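Local coordinates for protein esterase D (Cellvibrio japonicus, PDB 2W87) that binds glucuronic acid through a calcium-containing carbohydrate-binding module of family 35, part of a larger secreted enzyme that probably degrades plant cell-wall xylan, at residues 40-45 with 109-114. Sequence-based numbering, arbitrary orientation.
Sequences AVVWAI and IVQLSA
With CG anti to the carbonyl carbon (chi1 -55°) and the indole turned nearly perpendicular by chi2 of -90°, W43 swings its six-membered ring toward the neighbouring strand, where CZ3 lies 3.9 Å from L112 CB, at the ring edge. The CE3 corner also approaches V110 CG1, while V41 CG1 sits over one ring face near the rim. Further along the same side, I45 CD1 reaches V110 CG2 at 3.7 Å. On the other side of the sheet, V42 directs CG1 anti to its backbone nitrogen, and I109 does the same with CG2; the two methyls press together at 3.5 Å, a close fit for two carbons. Q111 lays its aliphatic chain against A40 CB and V42 CG2.

The backbones form a regular antiparallel pair. V41 with L112 and W43 with V110 are the hydrogen-bonded pairs, each closed by two reciprocal N-H...O bonds; V110 N to W43 O is 2.8 Å. V42 turns its backbone groups to strand 11-14 instead, and I123 and L126 of strand 122-129 in the opposing sheet cover W43. Within the beta-sandwich of this family 35 module, the contact is core packing, the V41 side chain lying about 10 Å from the bound glucuronic acid. Reciprocal bonding thus satisfies the amides of V41, W43, V110 and L112, letting their side present an almost wholly apolar surface to the core.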
ATOM      1  N   ALA A  40       8.487   0.908   4.664  1.00 11.14           N
ATOM      2  CA  ALA A  40       7.097   0.506   4.532  1.00 10.95           C
ATOM      3  C   ALA A  40       6.077   1.634   4.430  1.00 10.38           C
ATOM      4  O   ALA A  40       6.339   2.812   4.802  1.00  9.66           O
ATOM      5  CB  ALA A  40       6.718  -0.457   5.652  1.00 11.23           C
ATOM      6  N   VAL A  41       4.913   1.250   3.893  1.00  9.24           N
ATOM      7  CA  VAL A  41       3.690   2.031   4.002  1.00 10.00           C
ATOM      8  C   VAL A  41       2.734   1.139   4.740  1.00  9.62           C
ATOM      9  O   VAL A  41       2.660  -0.075   4.450  1.00  9.74           O
ATOM     10  CB  VAL A  41       3.107   2.467   2.629  1.00 10.06           C
ATOM     11  CG1 VAL A  41       1.864   3.365   2.835  1.00 10.29           C
ATOM     12  CG2 VAL A  41       4.174   3.193   1.830  1.00 10.16           C
ATOM     13  N   VAL A  42       2.001   1.711   5.695  1.00  9.07           N
ATOM     14  CA  VAL A  42       1.119   0.921   6.562  1.00  9.82           C
ATOM     15  C   VAL A  42      -0.291   1.512   6.620  1.00 10.79           C
ATOM     16  O   VAL A  42      -0.467   2.730   6.797  1.00 10.69           O
ATOM     17  CB  VAL A  42       1.678   0.775   8.008  1.00  9.70           C
ATOM     18  CG1 VAL A  42       0.810  -0.156   8.855  1.00 11.43           C
ATOM     19  CG2 VAL A  42       3.123   0.291   7.999  1.00  9.92           C
ATOM     20  N   TRP A  43      -1.275   0.625   6.446  1.00 10.77           N
ATOM     21  CA  TRP A  43      -2.695   0.935   6.553  1.00 10.96           C
ATOM     22  C   TRP A  43      -3.340   0.024   7.565  1.00 11.50           C
ATOM     23  O   TRP A  43      -2.795  -1.016   7.933  1.00 11.16           O
ATOM     24  CB  TRP A  43      -3.422   0.715   5.223  1.00 11.08           C
ATOM     25  CG  TRP A  43      -2.862   1.450   4.049  1.00 11.03           C
ATOM     26  CD1 TRP A  43      -3.202   2.670   3.638  1.00 10.37           C
ATOM     27  CD2 TRP A  43      -1.865   0.968   3.142  1.00 11.71           C
ATOM     28  NE1 TRP A  43      -2.476   3.022   2.519  1.00 11.42           N
ATOM     29  CE2 TRP A  43      -1.653   1.980   2.186  1.00 11.55           C
ATOM     30  CE3 TRP A  43      -1.144  -0.223   3.039  1.00 11.88           C
ATOM     31  CZ2 TRP A  43      -0.758   1.835   1.143  1.00 12.19           C
ATOM     32  CZ3 TRP A  43      -0.257  -0.365   1.988  1.00 11.73           C
ATOM     33  CH2 TRP A  43      -0.062   0.657   1.069  1.00 12.13           C
ATOM     34  N   ALA A  44      -4.555   0.383   7.958  1.00 11.86           N
ATOM     35  CA  ALA A  44      -5.329  -0.433   8.890  1.00 11.99           C
ATOM     36  C   ALA A  44      -6.761  -0.535   8.385  1.00 12.24           C
ATOM     37  O   ALA A  44      -7.396   0.482   8.102  1.00 12.57           O
ATOM     38  CB  ALA A  44      -5.327   0.159  10.270  1.00 12.24           C
ATOM     39  N   ILE A  45      -7.265  -1.763   8.311  1.00 12.26           N
ATOM     40  CA  ILE A  45      -8.610  -2.031   7.797  1.00 12.77           C
ATOM     41  C   ILE A  45      -9.370  -2.861   8.814  1.00 12.84           C
ATOM     42  O   ILE A  45      -8.857  -3.865   9.282  1.00 11.63           O
ATOM     43  CB  ILE A  45      -8.528  -2.860   6.501  1.00 13.00           C
ATOM     44  CG1 ILE A  45      -7.658  -2.152   5.440  1.00 14.95           C
ATOM     45  CG2 ILE A  45      -9.898  -3.107   5.967  1.00 14.77           C
ATOM     46  CD1 ILE A  45      -7.009  -3.168   4.470  1.00 16.72           C
ATOM     47  N   ILE A 109      -3.819  -4.761  10.166  1.00 10.81           N
ATOM     48  CA  ILE A 109      -2.769  -3.805   9.878  1.00 11.69           C
ATOM     49  C   ILE A 109      -1.991  -4.367   8.692  1.00 12.01           C
ATOM     50  O   ILE A 109      -1.407  -5.443   8.760  1.00 12.72           O
ATOM     51  CB  ILE A 109      -1.872  -3.526  11.118  1.00 10.81           C
ATOM     52  CG1 ILE A 109      -2.724  -2.916  12.243  1.00 11.04           C
ATOM     53  CG2 ILE A 109      -0.753  -2.589  10.770  1.00 11.70           C
ATOM     54  CD1 ILE A 109      -2.000  -2.794  13.575  1.00 12.96           C
ATOM     55  N   VAL A 110      -2.065  -3.653   7.587  1.00 12.24           N
ATOM     56  CA  VAL A 110      -1.462  -4.062   6.337  1.00 12.50           C
ATOM     57  C   VAL A 110      -0.164  -3.269   6.114  1.00 12.25           C
ATOM     58  O   VAL A 110      -0.195  -2.050   5.999  1.00 11.42           O
ATOM     59  CB  VAL A 110      -2.442  -3.818   5.193  1.00 12.52           C
ATOM     60  CG1 VAL A 110      -1.776  -4.141   3.849  1.00 13.81           C
ATOM     61  CG2 VAL A 110      -3.724  -4.628   5.408  1.00 13.75           C
ATOM     62  N   GLN A 111       0.968  -3.956   6.111  1.00 12.18           N
ATOM     63  CA  GLN A 111       2.265  -3.326   5.914  1.00 13.55           C
ATOM     64  C   GLN A 111       2.859  -3.774   4.590  1.00 12.70           C
ATOM     65  O   GLN A 111       3.117  -4.968   4.389  1.00 13.03           O
ATOM     66  CB  GLN A 111       3.215  -3.645   7.076  1.00 13.86           C
ATOM     67  CG  GLN A 111       4.616  -3.104   6.898  1.00 16.60           C
ATOM     68  CD  GLN A 111       5.459  -3.075   8.188  1.00 17.31           C
ATOM     69  OE1 GLN A 111       4.935  -3.079   9.295  1.00 21.57           O
ATOM     70  NE2 GLN A 111       6.784  -3.049   8.027  1.00 21.34           N
ATOM     71  N   LEU A 112       3.070  -2.812   3.696  1.00 11.98           N
ATOM     72  CA  LEU A 112       3.747  -3.049   2.440  1.00 11.54           C
ATOM     73  C   LEU A 112       5.186  -2.532   2.592  1.00 11.94           C
ATOM     74  O   LEU A 112       5.397  -1.347   2.803  1.00 10.87           O
ATOM     75  CB  LEU A 112       3.014  -2.343   1.318  1.00 11.72           C
ATOM     76  CG  LEU A 112       3.667  -2.382  -0.062  1.00 12.42           C
ATOM     77  CD1 LEU A 112       3.572  -3.783  -0.610  1.00 11.25           C
ATOM     78  CD2 LEU A 112       3.036  -1.342  -1.019  1.00 12.76           C
ATOM     79  N   SER A 113       6.165  -3.431   2.497  1.00 12.02           N
ATOM     80  CA  SER A 113       7.560  -3.105   2.743  0.50 11.43           C
ATOM     81  C   SER A 113       8.429  -3.403   1.519  1.00 11.88           C
ATOM     82  O   SER A 113       8.218  -4.407   0.832  1.00 12.26           O
ATOM     83  CB  SER A 113       8.101  -3.895   3.947  0.50 11.46           C
ATOM     84  OG  SER A 113       7.267  -3.779   5.096  0.50  7.77           O
ATOM     85  N   ALA A 114       9.408  -2.545   1.274  1.00 11.21           N
ATOM     86  CA  ALA A 114      10.327  -2.714   0.166  1.00 11.41           C
ATOM     87  C   ALA A 114      11.159  -3.982   0.294  1.00 11.90           C
ATOM     88  O   ALA A 114      11.691  -4.258   1.363  1.00 12.52           O
ATOM     89  CB  ALA A 114      11.239  -1.537   0.136  1.00 10.48           C
TER